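Local coordinates for probable cell division protein WhiA (Thermotoga maritima, PDB 3HYI) that probably takes part in cell division and chromosome segregation and binds DNA, combining a degenerate LAGLIDADG homing-endonuclease domain with a C-terminal helix-turn-helix domain, at residues S30-F35 / I49-H54; F35-G40 / V112-G117; N64-L69 / E97-I102; D177-L182 / E193-V198. All blocks are in the same frame, centred on the assembly; numbering follows the deposited sequence. Where two conformers were deposited one is given.

Contact 1 (S30-F35 / I49-H54); sequences SELLGF and IVFSLH
Phe-51 pushes its ring from strand 48-53 against the C-terminal half of helix 25-39, where Leu-32 and Phe-35 receive it. The backbone carbon C of Phe-35 lies in the ring plane at the Phe-51 edge, while Phe-35 CB approaches Phe-51 CE1 obliquely at 3.7 Å. Farther along the same ring, Leu-32 CD1 comes to 4.1 Å from Phe-51 CZ, the two side chains crossing at about a right angle. Leu-32 gets there because its CG is turned trans to the backbone N (chi1 -176°), which swings the branch off the flank of the helix and toward the strand. Within the strand, Ile-49 CG2 sits 3.3 Å above one face of the Phe-51 ring, displaced toward its rim, which probably restricts the tilt of the ring. This is the helix-on-sheet layer of a LAGLIDADG fold: the motif helix rests on an antiparallel sheet, and the short axes of helix and strand cross at 72°. The ring of Phe-35 is used differently. It presents its edge to the strand, Leu-53 CD2 lying near the ring plane 4.2 Å from Phe-35 CD1, and another part of that edge faces the carbonyl oxygen of Glu-31 one turn earlier. Leu-62 of helix 56-68 touches both Leu-32 and Phe-51, bringing a second helix onto the cluster.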
loop_
_atom_site.group_PDB
_atom_site.type_symbol
_atom_site.label_atom_id
_atom_site.label_comp_id
_atom_site.label_asym_id
_atom_site.label_seq_id
_atom_site.Cartn_x
_atom_site.Cartn_y
_atom_site.Cartn_z
ATOM N N SER A 30 26.298 -16.647 -6.477
ATOM C CA SER A 30 25.483 -15.573 -7.043
ATOM C C SER A 30 24.767 -14.794 -5.941
ATOM O O SER A 30 24.738 -13.560 -5.965
ATOM C CB SER A 30 24.467 -16.130 -8.047
ATOM O OG SER A 30 23.754 -15.089 -8.689
ATOM N N GLU A 31 24.198 -15.506 -4.972
ATOM C CA GLU A 31 23.558 -14.845 -3.828
ATOM C C GLU A 31 24.568 -14.094 -2.963
ATOM O O GLU A 31 24.269 -13.007 -2.468
ATOM C CB GLU A 31 22.778 -15.840 -2.968
ATOM C CG GLU A 31 22.086 -15.182 -1.775
ATOM C CD GLU A 31 21.233 -16.135 -0.978
ATOM O OE1 GLU A 31 20.782 -15.735 0.114
ATOM O OE2 GLU A 31 21.017 -17.279 -1.428
ATOM N N LEU A 32 25.750 -14.678 -2.774
ATOM C CA LEU A 32 26.832 -14.017 -2.043
ATOM C C LEU A 32 27.248 -12.726 -2.744
ATOM O O LEU A 32 27.466 -11.707 -2.094
ATOM C CB LEU A 32 28.037 -14.949 -1.900
ATOM C CG LEU A 32 29.220 -14.421 -1.078
ATOM C CD1 LEU A 32 28.819 -14.186 0.376
ATOM C CD2 LEU A 32 30.405 -15.377 -1.168
ATOM N N LEU A 33 27.343 -12.772 -4.071
ATOM C CA LEU A 33 27.663 -11.587 -4.867
ATOM C C LEU A 33 26.639 -10.479 -4.627
ATOM O O LEU A 33 26.996 -9.302 -4.590
ATOM C CB LEU A 33 27.726 -11.933 -6.359
ATOM C CG LEU A 33 28.250 -10.827 -7.282
ATOM C CD1 LEU A 33 29.741 -10.594 -7.050
ATOM C CD2 LEU A 33 27.973 -11.168 -8.742
ATOM N N GLY A 34 25.373 -10.866 -4.460
ATOM C CA GLY A 34 24.312 -9.935 -4.084
ATOM C C GLY A 34 24.608 -9.234 -2.770
ATOM O O GLY A 34 24.466 -8.018 -2.665
ATOM N N PHE A 35 25.017 -10.013 -1.770
ATOM C CA PHE A 35 25.487 -9.473 -0.488
ATOM C C PHE A 35 26.694 -8.557 -0.687
ATOM O O PHE A 35 26.744 -7.456 -0.134
ATOM C CB PHE A 35 25.882 -10.604 0.471
ATOM C CG PHE A 35 24.742 -11.162 1.283
ATOM C CD1 PHE A 35 24.477 -10.673 2.556
ATOM C CD2 PHE A 35 23.964 -12.204 0.795
ATOM C CE1 PHE A 35 23.435 -11.197 3.322
ATOM C CE2 PHE A 35 22.922 -12.735 1.554
ATOM C CZ PHE A 35 22.658 -12.230 2.821
ATOM N N ILE A 49 36.586 -9.342 2.934
ATOM C CA ILE A 49 35.357 -8.645 2.597
ATOM C C ILE A 49 34.716 -8.236 3.913
ATOM O O ILE A 49 34.500 -9.077 4.785
ATOM C CB ILE A 49 34.359 -9.534 1.827
ATOM C CG1 ILE A 49 35.019 -10.157 0.596
ATOM C CG2 ILE A 49 33.146 -8.714 1.410
ATOM C CD1 ILE A 49 34.073 -10.983 -0.249
ATOM N N VAL A 50 34.429 -6.947 4.060
ATOM C CA VAL A 50 33.698 -6.447 5.214
ATOM C C VAL A 50 32.237 -6.231 4.824
ATOM O O VAL A 50 31.938 -5.411 3.955
ATOM C CB VAL A 50 34.294 -5.130 5.733
ATOM C CG1 VAL A 50 33.373 -4.496 6.767
ATOM C CG2 VAL A 50 35.689 -5.368 6.317
ATOM N N PHE A 51 31.341 -6.985 5.462
ATOM C CA PHE A 51 29.901 -6.834 5.263
ATOM C C PHE A 51 29.291 -6.013 6.398
ATOM O O PHE A 51 29.532 -6.293 7.570
ATOM C CB PHE A 51 29.213 -8.199 5.221
ATOM C CG PHE A 51 29.600 -9.044 4.042
ATOM C CD1 PHE A 51 28.913 -8.940 2.843
ATOM C CD2 PHE A 51 30.640 -9.958 4.138
ATOM C CE1 PHE A 51 29.262 -9.726 1.753
ATOM C CE2 PHE A 51 30.994 -10.746 3.050
ATOM C CZ PHE A 51 30.303 -10.629 1.856
ATOM N N SER A 52 28.499 -5.005 6.037
ATOM C CA SER A 52 27.765 -4.190 7.002
ATOM C C SER A 52 26.281 -4.509 6.857
ATOM O O SER A 52 25.693 -4.226 5.819
ATOM C CB SER A 52 28.012 -2.705 6.736
ATOM O OG SER A 52 29.400 -2.418 6.706
ATOM N N LEU A 53 25.684 -5.103 7.888
ATOM C CA LEU A 53 24.308 -5.598 7.807
ATOM C C LEU A 53 23.451 -5.110 8.971
ATOM O O LEU A 53 23.845 -5.227 10.129
ATOM C CB LEU A 53 24.300 -7.128 7.779
ATOM C CG LEU A 53 25.043 -7.808 6.623
ATOM C CD1 LEU A 53 25.053 -9.318 6.818
ATOM C CD2 LEU A 53 24.426 -7.448 5.269
ATOM N N HIS A 54 22.273 -4.575 8.656
ATOM C CA HIS A 54 21.324 -4.121 9.674
ATOM C C HIS A 54 20.285 -5.188 10.022
ATOM O O HIS A 54 19.460 -4.985 10.911
ATOM C CB HIS A 54 20.635 -2.838 9.212
ATOM C CG HIS A 54 21.575 -1.689 9.034
ATOM N ND1 HIS A 54 22.354 -1.536 7.908
ATOM C CD2 HIS A 54 21.877 -0.647 9.844
ATOM C CE1 HIS A 54 23.089 -0.445 8.027
ATOM N NE2 HIS A 54 22.818 0.114 9.192
#

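Contact 2 (F35-G40 / V112-G117); sequences FIKARG and VSFLRG
Phe-35 lays one face of its ring toward the backbone of Gly-117, and this is where the contact is tight. The CA atoms of Phe-35 and Gly-117 stand only 4.9 Å apart, a helix-to-helix approach made possible by the missing side chain of the glycine. Phe-35 CD2 rests 3.8 Å from Gly-117 CA, with CE2 of the same ring almost as near. The carbonyl oxygen of Gly-117 lies 4.0 Å above the Phe-35 ring plane, offset toward the rim; it also accepts a hydrogen bond from the hydroxyl of Ser-121, so this buried polar atom is satisfied within its own helix. Leu-120 and Ser-121 extend the surface that Phe-35 packs on.

The other side of the contact is looser. Lys-37 CG meets the edge of the Phe-114 ring, near its plane, 4.0 Å from CE1. Here only the base of the lysine takes part: a bend at chi2 (-57°) carries the rest of the chain away from helix 108-122, and the residue is partly exposed. Phe-114 also forms an edge-to-face stack with Phe-105.

Two helices meeting over glycine at close range are the hallmark of the paired LAGLIDADG motifs. Gly-117 falls on the motif's glycine position, whereas Arg-39 occupies a place that active homing endonucleases usually give to an acid, consistent with the degenerate character of this domain.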
loop_
_atom_site.group_PDB
_atom_site.type_symbol
_atom_site.label_atom_id
_atom_site.label_comp_id
_atom_site.label_asym_id
_atom_site.label_seq_id
_atom_site.Cartn_x
_atom_site.Cartn_y
_atom_site.Cartn_z
ATOM N N PHE A 35 25.017 -10.013 -1.770
ATOM C CA PHE A 35 25.487 -9.473 -0.488
ATOM C C PHE A 35 26.694 -8.557 -0.687
ATOM O O PHE A 35 26.744 -7.456 -0.134
ATOM C CB PHE A 35 25.882 -10.604 0.471
ATOM C CG PHE A 35 24.742 -11.162 1.283
ATOM C CD1 PHE A 35 24.477 -10.673 2.556
ATOM C CD2 PHE A 35 23.964 -12.204 0.795
ATOM C CE1 PHE A 35 23.435 -11.197 3.322
ATOM C CE2 PHE A 35 22.922 -12.735 1.554
ATOM C CZ PHE A 35 22.658 -12.230 2.821
ATOM N N ILE A 36 27.665 -9.027 -1.473
ATOM C CA ILE A 36 28.893 -8.273 -1.743
ATOM C C ILE A 36 28.607 -6.952 -2.458
ATOM O O ILE A 36 29.099 -5.902 -2.042
ATOM C CB ILE A 36 29.896 -9.091 -2.589
ATOM C CG1 ILE A 36 30.442 -10.276 -1.787
ATOM C CG2 ILE A 36 31.057 -8.211 -3.055
ATOM C CD1 ILE A 36 31.354 -11.185 -2.587
ATOM N N LYS A 37 27.818 -7.006 -3.529
ATOM C CA LYS A 37 27.490 -5.804 -4.302
ATOM C C LYS A 37 26.714 -4.775 -3.475
ATOM O O LYS A 37 26.968 -3.573 -3.576
ATOM C CB LYS A 37 26.687 -6.164 -5.556
ATOM C CG LYS A 37 27.470 -6.902 -6.644
ATOM C CD LYS A 37 28.690 -6.123 -7.108
ATOM C CE LYS A 37 29.180 -6.614 -8.462
ATOM N NZ LYS A 37 30.550 -6.111 -8.779
ATOM N N ALA A 38 25.776 -5.250 -2.658
ATOM C CA ALA A 38 24.925 -4.366 -1.861
ATOM C C ALA A 38 25.629 -3.811 -0.619
ATOM O O ALA A 38 25.579 -2.607 -0.363
ATOM C CB ALA A 38 23.642 -5.088 -1.458
ATOM N N ARG A 39 26.275 -4.685 0.150
ATOM C CA ARG A 39 26.809 -4.301 1.464
ATOM C C ARG A 39 28.252 -4.734 1.742
ATOM O O ARG A 39 28.724 -4.625 2.875
ATOM C CB ARG A 39 25.880 -4.839 2.561
ATOM C CG ARG A 39 24.524 -4.134 2.636
ATOM C CD ARG A 39 24.675 -2.645 2.958
ATOM N NE ARG A 39 23.393 -1.979 3.178
ATOM C CZ ARG A 39 22.670 -2.064 4.294
ATOM N NH1 ARG A 39 23.081 -2.805 5.318
ATOM N NH2 ARG A 39 21.517 -1.409 4.387
ATOM N N GLY A 40 28.959 -5.190 0.711
ATOM C CA GLY A 40 30.331 -5.649 0.870
ATOM C C GLY A 40 31.334 -4.566 0.528
ATOM O O GLY A 40 31.286 -3.992 -0.561
ATOM N N VAL A 112 17.786 -14.974 -9.603
ATOM C CA VAL A 112 16.907 -15.043 -8.435
ATOM C C VAL A 112 17.707 -15.085 -7.135
ATOM O O VAL A 112 17.338 -14.448 -6.153
ATOM C CB VAL A 112 15.962 -16.256 -8.511
ATOM C CG1 VAL A 112 15.294 -16.510 -7.172
ATOM C CG2 VAL A 112 14.921 -16.027 -9.586
ATOM N N SER A 113 18.807 -15.831 -7.145
ATOM C CA SER A 113 19.698 -15.917 -5.996
ATOM C C SER A 113 20.407 -14.588 -5.732
ATOM O O SER A 113 20.564 -14.186 -4.582
ATOM C CB SER A 113 20.727 -17.026 -6.210
ATOM O OG SER A 113 20.096 -18.294 -6.242
ATOM N N PHE A 114 20.828 -13.918 -6.803
ATOM C CA PHE A 114 21.420 -12.582 -6.719
ATOM C C PHE A 114 20.427 -11.588 -6.120
ATOM O O PHE A 114 20.790 -10.792 -5.254
ATOM C CB PHE A 114 21.868 -12.126 -8.112
ATOM C CG PHE A 114 22.544 -10.779 -8.139
ATOM C CD1 PHE A 114 23.799 -10.602 -7.567
ATOM C CD2 PHE A 114 21.941 -9.699 -8.770
ATOM C CE1 PHE A 114 24.431 -9.364 -7.605
ATOM C CE2 PHE A 114 22.567 -8.460 -8.812
ATOM C CZ PHE A 114 23.817 -8.295 -8.228
ATOM N N LEU A 115 19.179 -11.646 -6.581
ATOM C CA LEU A 115 18.108 -10.801 -6.043
ATOM C C LEU A 115 17.879 -11.035 -4.553
ATOM O O LEU A 115 17.686 -10.083 -3.797
ATOM C CB LEU A 115 16.788 -11.041 -6.786
ATOM C CG LEU A 115 16.585 -10.340 -8.127
ATOM C CD1 LEU A 115 15.236 -10.749 -8.695
ATOM C CD2 LEU A 115 16.676 -8.826 -7.982
ATOM N N ARG A 116 17.882 -12.303 -4.146
ATOM C CA ARG A 116 17.709 -12.661 -2.740
ATOM C C ARG A 116 18.820 -12.048 -1.884
ATOM O O ARG A 116 18.555 -11.500 -0.818
ATOM C CB ARG A 116 17.674 -14.183 -2.569
ATOM C CG ARG A 116 17.406 -14.635 -1.139
ATOM C CD ARG A 116 16.927 -16.078 -1.070
ATOM N NE ARG A 116 17.851 -16.992 -1.735
ATOM C CZ ARG A 116 17.629 -17.633 -2.883
ATOM N NH1 ARG A 116 16.484 -17.513 -3.546
ATOM N NH2 ARG A 116 18.578 -18.419 -3.371
ATOM N N GLY A 117 20.059 -12.141 -2.363
ATOM C CA GLY A 117 21.198 -11.523 -1.692
ATOM C C GLY A 117 21.085 -10.011 -1.607
ATOM O O GLY A 117 21.324 -9.428 -0.549
#

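Contact 3 (N64-L69 / E97-I102); sequences NLMKYL and ESFMVI
A Met-aromatic contact between Met-66 and Phe-99 joins the C-terminal end of helix 56-68 to the loop that leads from strand 88-94 to helix 108-122. The sulfur of Met-66 lies 5.2 Å from the centroid of the Phe-99 ring, and the line between them makes 54° with the ring normal, an oblique approach. Contact is made at the far end of the ring: Met-66 CE is 4.1 Å from Phe-99 CZ, and the SD of Met-66 is scarcely farther from the same carbon, at 4.2 Å. Bends at both chi2 (-59°) and chi3 (-81°) fold the methionine so that sulfur and terminal methyl reach this carbon together, its chain running about perpendicular to the phenylalanine. Leu-69 supplies the second touch, its CD1 resting 4.2 Å from Phe-99 CE2, again obliquely to the ring. Because the nearest backbone positions, the CA atoms of Leu-69 and Phe-99, are 10.1 Å apart, only side-chain ends bridge the gap and the buried surface is modest. All three residues are nevertheless buried. Leu-32 and Ile-36 of helix 25-39 and Ile-49 of strand 48-53 also pack on Phe-99, which thus plugs the corner where helix 56-68, the first motif helix and the sheet converge.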
loop_
_atom_site.group_PDB
_atom_site.type_symbol
_atom_site.label_atom_id
_atom_site.label_comp_id
_atom_site.label_asym_id
_atom_site.label_seq_id
_atom_site.Cartn_x
_atom_site.Cartn_y
_atom_site.Cartn_z
ATOM N N ASN A 64 25.285 -18.923 6.626
ATOM C CA ASN A 64 24.905 -20.190 5.998
ATOM C C ASN A 64 25.508 -20.369 4.599
ATOM O O ASN A 64 25.852 -21.487 4.209
ATOM C CB ASN A 64 23.384 -20.330 5.934
ATOM C CG ASN A 64 22.743 -20.480 7.312
ATOM O OD1 ASN A 64 23.418 -20.748 8.307
ATOM N ND2 ASN A 64 21.424 -20.315 7.367
ATOM N N LEU A 65 25.629 -19.276 3.850
ATOM C CA LEU A 65 26.270 -19.307 2.529
ATOM C C LEU A 65 27.755 -19.631 2.640
ATOM O O LEU A 65 28.276 -20.461 1.893
ATOM C CB LEU A 65 26.089 -17.964 1.806
ATOM C CG LEU A 65 24.883 -17.784 0.873
ATOM C CD1 LEU A 65 23.768 -18.751 1.181
ATOM C CD2 LEU A 65 24.379 -16.349 0.954
ATOM N N MET A 66 28.430 -18.967 3.575
ATOM C CA MET A 66 29.854 -19.210 3.828
ATOM C C MET A 66 30.123 -20.630 4.327
ATOM O O MET A 66 31.175 -21.205 4.044
ATOM C CB MET A 66 30.396 -18.191 4.834
ATOM C CG MET A 66 30.459 -16.767 4.301
ATOM S SD MET A 66 31.485 -16.593 2.825
ATOM C CE MET A 66 33.119 -16.525 3.555
ATOM N N LYS A 67 29.167 -21.179 5.071
ATOM C CA LYS A 67 29.231 -22.559 5.548
ATOM C C LYS A 67 29.069 -23.546 4.390
ATOM O O LYS A 67 29.776 -24.551 4.325
ATOM C CB LYS A 67 28.144 -22.787 6.597
ATOM C CG LYS A 67 27.973 -24.220 7.079
ATOM C CD LYS A 67 26.790 -24.303 8.035
ATOM C CE LYS A 67 26.301 -25.728 8.224
ATOM N NZ LYS A 67 27.149 -26.480 9.184
ATOM N N TYR A 68 28.130 -23.257 3.490
ATOM C CA TYR A 68 27.941 -24.064 2.287
ATOM C C TYR A 68 29.240 -24.153 1.484
ATOM O O TYR A 68 29.591 -25.222 0.985
ATOM C CB TYR A 68 26.815 -23.493 1.411
ATOM C CG TYR A 68 26.575 -24.278 0.132
ATOM C CD1 TYR A 68 27.425 -24.138 -0.966
ATOM C CD2 TYR A 68 25.501 -25.160 0.019
ATOM C CE1 TYR A 68 27.220 -24.856 -2.131
ATOM C CE2 TYR A 68 25.287 -25.882 -1.155
ATOM C CZ TYR A 68 26.151 -25.722 -2.223
ATOM O OH TYR A 68 25.952 -26.426 -3.387
ATOM N N LEU A 69 29.943 -23.026 1.374
ATOM C CA LEU A 69 31.186 -22.932 0.601
ATOM C C LEU A 69 32.438 -23.366 1.382
ATOM O O LEU A 69 33.523 -23.429 0.814
ATOM C CB LEU A 69 31.370 -21.496 0.090
ATOM C CG LEU A 69 30.302 -20.986 -0.889
ATOM C CD1 LEU A 69 30.320 -19.459 -0.997
ATOM C CD2 LEU A 69 30.474 -21.632 -2.260
ATOM N N GLU A 97 38.698 -15.500 -5.024
ATOM C CA GLU A 97 38.485 -15.021 -6.396
ATOM C C GLU A 97 37.282 -15.703 -7.061
ATOM O O GLU A 97 36.663 -15.141 -7.966
ATOM C CB GLU A 97 39.745 -15.216 -7.246
ATOM C CG GLU A 97 40.991 -14.555 -6.657
ATOM C CD GLU A 97 42.152 -14.469 -7.631
ATOM O OE1 GLU A 97 42.138 -15.177 -8.661
ATOM O OE2 GLU A 97 43.087 -13.688 -7.356
ATOM N N SER A 98 36.960 -16.910 -6.599
ATOM C CA SER A 98 35.764 -17.628 -7.038
ATOM C C SER A 98 34.475 -16.829 -6.820
ATOM O O SER A 98 33.527 -16.963 -7.597
ATOM C CB SER A 98 35.664 -18.973 -6.313
ATOM O OG SER A 98 35.563 -18.786 -4.910
ATOM N N PHE A 99 34.443 -16.006 -5.769
ATOM C CA PHE A 99 33.286 -15.145 -5.481
ATOM C C PHE A 99 32.923 -14.232 -6.659
ATOM O O PHE A 99 31.742 -13.977 -6.907
ATOM C CB PHE A 99 33.535 -14.244 -4.258
ATOM C CG PHE A 99 33.693 -14.973 -2.941
ATOM C CD1 PHE A 99 34.107 -14.265 -1.818
ATOM C CD2 PHE A 99 33.437 -16.338 -2.806
ATOM C CE1 PHE A 99 34.260 -14.892 -0.590
ATOM C CE2 PHE A 99 33.592 -16.972 -1.575
ATOM C CZ PHE A 99 34.004 -16.247 -0.468
ATOM N N MET A 100 33.938 -13.727 -7.359
ATOM C CA MET A 100 33.746 -12.717 -8.406
ATOM C C MET A 100 33.632 -13.283 -9.826
ATOM O O MET A 100 33.481 -12.519 -10.780
ATOM C CB MET A 100 34.899 -11.706 -8.365
ATOM C CG MET A 100 35.093 -11.006 -7.021
ATOM S SD MET A 100 33.670 -10.032 -6.484
ATOM C CE MET A 100 32.743 -11.240 -5.560
ATOM N N VAL A 101 33.693 -14.606 -9.972
ATOM C CA VAL A 101 33.684 -15.240 -11.294
ATOM C C VAL A 101 32.272 -15.398 -11.881
ATOM O O VAL A 101 32.118 -15.534 -13.096
ATOM C CB VAL A 101 34.401 -16.616 -11.257
ATOM C CG1 VAL A 101 34.415 -17.267 -12.633
ATOM C CG2 VAL A 101 35.826 -16.455 -10.746
ATOM N N ILE A 102 31.247 -15.369 -11.031
ATOM C CA ILE A 102 29.862 -15.580 -11.481
ATOM C C ILE A 102 29.280 -14.369 -12.222
ATOM O O ILE A 102 29.511 -13.220 -11.840
ATOM C CB ILE A 102 28.920 -15.982 -10.300
ATOM C CG1 ILE A 102 28.594 -17.479 -10.350
ATOM C CG2 ILE A 102 27.598 -15.220 -10.350
ATOM C CD1 ILE A 102 29.767 -18.381 -10.032
#

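Contact 4 (D177-L182 / E193-V198); sequences DILVFL and EIDRIV
Leu-179 reaches from helix 175-184 toward Ile-194 and Asp-195 of helix 189-201, and its atoms can be followed outward one at a time. CB points at the opposite helix but makes no close contact itself. At the branch point, Leu-179 CG comes to 4.1 Å from Ile-194 CG2. Beyond it the two methyls part company. Leu-179 CD2 goes to the isoleucine, 3.5 Å from Ile-194 CG2, and lies 3.9 Å from both CB and CD1 of that residue, so this one methyl is held against the crook between the two branches. Leu-179 CD1 turns instead to the carboxylate of Asp-195, but since that residue was deposited in two conformers the closeness of this approach is doubtful.

Leu-179 and Ile-194 slide past each other in opposite directions, as befits helices that run antiparallel, their short axes at 171° and 11.7 Å apart. Ile-194 directs its longer branch, with CG1 trans to the carbonyl carbon (chi1 -69°), to a second leucine one turn on: Leu-182 CD1 meets Ile-194 CD1 at 3.8 Å, the side chains crossing at about a right angle. On the sheet side of this apolar step, Met-125 of strand 123-125 touches both Leu-182 and Ile-194. Toward Asp-195 the contact is only partly buried.

The arrangement is that of an antiparallel helical hairpin, two successive helices joined by a short connection and resting, through Leu-182 and Ile-194, on the sheet of the second LAGLIDADG-like half.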
loop_
_atom_site.group_PDB
_atom_site.type_symbol
_atom_site.label_atom_id
_atom_site.label_comp_id
_atom_site.label_asym_id
_atom_site.label_seq_id
_atom_site.Cartn_x
_atom_site.Cartn_y
_atom_site.Cartn_z
ATOM N N ASP A 177 3.588 -7.044 -8.640
ATOM C CA ASP A 177 5.019 -7.247 -8.895
ATOM C C ASP A 177 5.796 -7.600 -7.629
ATOM O O ASP A 177 6.754 -8.375 -7.680
ATOM C CB ASP A 177 5.637 -5.994 -9.534
ATOM C CG ASP A 177 5.175 -5.768 -10.966
ATOM O OD1 ASP A 177 4.514 -6.660 -11.538
ATOM O OD2 ASP A 177 5.484 -4.695 -11.528
ATOM N N ILE A 178 5.387 -7.020 -6.501
ATOM C CA ILE A 178 6.011 -7.301 -5.207
ATOM C C ILE A 178 5.830 -8.768 -4.805
ATOM O O ILE A 178 6.775 -9.411 -4.347
ATOM C CB ILE A 178 5.443 -6.377 -4.100
ATOM C CG1 ILE A 178 6.004 -4.959 -4.253
ATOM C CG2 ILE A 178 5.775 -6.912 -2.716
ATOM C CD1 ILE A 178 5.320 -3.936 -3.378
ATOM N N LEU A 179 4.622 -9.292 -4.986
ATOM C CA LEU A 179 4.335 -10.693 -4.674
ATOM C C LEU A 179 5.122 -11.653 -5.569
ATOM O O LEU A 179 5.614 -12.681 -5.096
ATOM C CB LEU A 179 2.830 -10.976 -4.786
ATOM C CG LEU A 179 1.980 -10.378 -3.661
ATOM C CD1 LEU A 179 0.499 -10.456 -3.994
ATOM C CD2 LEU A 179 2.279 -11.076 -2.335
ATOM N N VAL A 180 5.232 -11.316 -6.853
ATOM C CA VAL A 180 6.028 -12.098 -7.802
ATOM C C VAL A 180 7.491 -12.123 -7.370
ATOM O O VAL A 180 8.130 -13.176 -7.359
ATOM C CB VAL A 180 5.951 -11.514 -9.234
ATOM C CG1 VAL A 180 6.863 -12.286 -10.175
ATOM C CG2 VAL A 180 4.515 -11.529 -9.748
ATOM N N PHE A 181 8.003 -10.945 -7.022
ATOM C CA PHE A 181 9.369 -10.787 -6.543
ATOM C C PHE A 181 9.615 -11.636 -5.301
ATOM O O PHE A 181 10.582 -12.401 -5.242
ATOM C CB PHE A 181 9.639 -9.312 -6.224
ATOM C CG PHE A 181 11.047 -9.029 -5.787
ATOM C CD1 PHE A 181 12.013 -8.656 -6.715
ATOM C CD2 PHE A 181 11.407 -9.126 -4.448
ATOM C CE1 PHE A 181 13.316 -8.393 -6.313
ATOM C CE2 PHE A 181 12.708 -8.865 -4.039
ATOM C CZ PHE A 181 13.664 -8.495 -4.973
ATOM N N LEU A 182 8.729 -11.502 -4.318
ATOM C CA LEU A 182 8.878 -12.209 -3.048
ATOM C C LEU A 182 8.801 -13.723 -3.217
ATOM O O LEU A 182 9.594 -14.453 -2.624
ATOM C CB LEU A 182 7.830 -11.736 -2.034
ATOM C CG LEU A 182 8.017 -10.308 -1.507
ATOM C CD1 LEU A 182 6.841 -9.921 -0.632
ATOM C CD2 LEU A 182 9.326 -10.160 -0.743
ATOM N N GLU A 193 -0.629 -13.725 3.849
ATOM C CA GLU A 193 -0.980 -12.585 4.697
ATOM C C GLU A 193 -1.148 -11.315 3.870
ATOM O O GLU A 193 -2.058 -10.521 4.112
ATOM C CB GLU A 193 0.100 -12.358 5.758
ATOM C CG GLU A 193 0.283 -13.522 6.722
ATOM C CD GLU A 193 1.528 -13.388 7.575
ATOM O OE1 GLU A 193 1.858 -12.248 7.970
ATOM O OE2 GLU A 193 2.169 -14.423 7.861
ATOM N N ILE A 194 -0.261 -11.133 2.896
ATOM C CA ILE A 194 -0.310 -9.977 2.005
ATOM C C ILE A 194 -1.588 -9.971 1.164
ATOM O O ILE A 194 -2.184 -8.912 0.958
ATOM C CB ILE A 194 0.937 -9.923 1.086
ATOM C CG1 ILE A 194 2.183 -9.594 1.914
ATOM C CG2 ILE A 194 0.764 -8.879 -0.010
ATOM C CD1 ILE A 194 3.482 -9.667 1.133
ATOM N N ASP A 195 -2.010 -11.149 0.700
ATOM C CA ASP A 195 -3.222 -11.297 -0.114
ATOM C C ASP A 195 -4.483 -11.041 0.696
ATOM O O ASP A 195 -5.453 -10.480 0.194
ATOM C CB ASP A 195 -3.303 -12.708 -0.711
ATOM C CG ASP A 195 -2.230 -12.973 -1.750
ATOM O OD1 ASP A 195 -1.588 -12.010 -2.218
ATOM O OD2 ASP A 195 -2.030 -14.154 -2.103
ATOM N N ARG A 196 -4.474 -11.485 1.952
ATOM C CA ARG A 196 -5.608 -11.257 2.855
ATOM C C ARG A 196 -5.777 -9.761 3.136
ATOM O O ARG A 196 -6.898 -9.274 3.274
ATOM C CB ARG A 196 -5.424 -12.022 4.169
ATOM N N ILE A 197 -4.656 -9.045 3.213
ATOM C CA ILE A 197 -4.657 -7.589 3.366
ATOM C C ILE A 197 -5.144 -6.897 2.091
ATOM O O ILE A 197 -5.987 -6.000 2.150
ATOM C CB ILE A 197 -3.243 -7.061 3.720
ATOM C CG1 ILE A 197 -2.885 -7.417 5.162
ATOM C CG2 ILE A 197 -3.160 -5.551 3.535
ATOM C CD1 ILE A 197 -1.418 -7.233 5.481
ATOM N N VAL A 198 -4.603 -7.315 0.946
ATOM C CA VAL A 198 -4.974 -6.743 -0.354
ATOM C C VAL A 198 -6.440 -7.006 -0.690
ATOM O O VAL A 198 -7.175 -6.087 -1.058
ATOM C CB VAL A 198 -4.094 -7.309 -1.495
ATOM C CG1 VAL A 198 -4.648 -6.903 -2.860
ATOM C CG2 VAL A 198 -2.655 -6.841 -1.340
#

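Contacts 1 and 2 share Phe-35 and helix 25-39, which holds the first sheet by contact 1 and the partner motif helix by contact 2. Contact 3 joins the same packed region from farther out, bringing in a loop and adding a methionine sulfur to the aromatic and aliphatic packing the first two also use. Contacts 1 and 3 are fully buried; contact 2 passes from a buried glycine to a partly exposed lysine, and contact 4, aliphatic packing in the main, is only partly buried. Contact 4 lies apart, its centre about 26 Å from that of contact 1, yet Leu-115 touches Phe-181 and so links contact 2 with it.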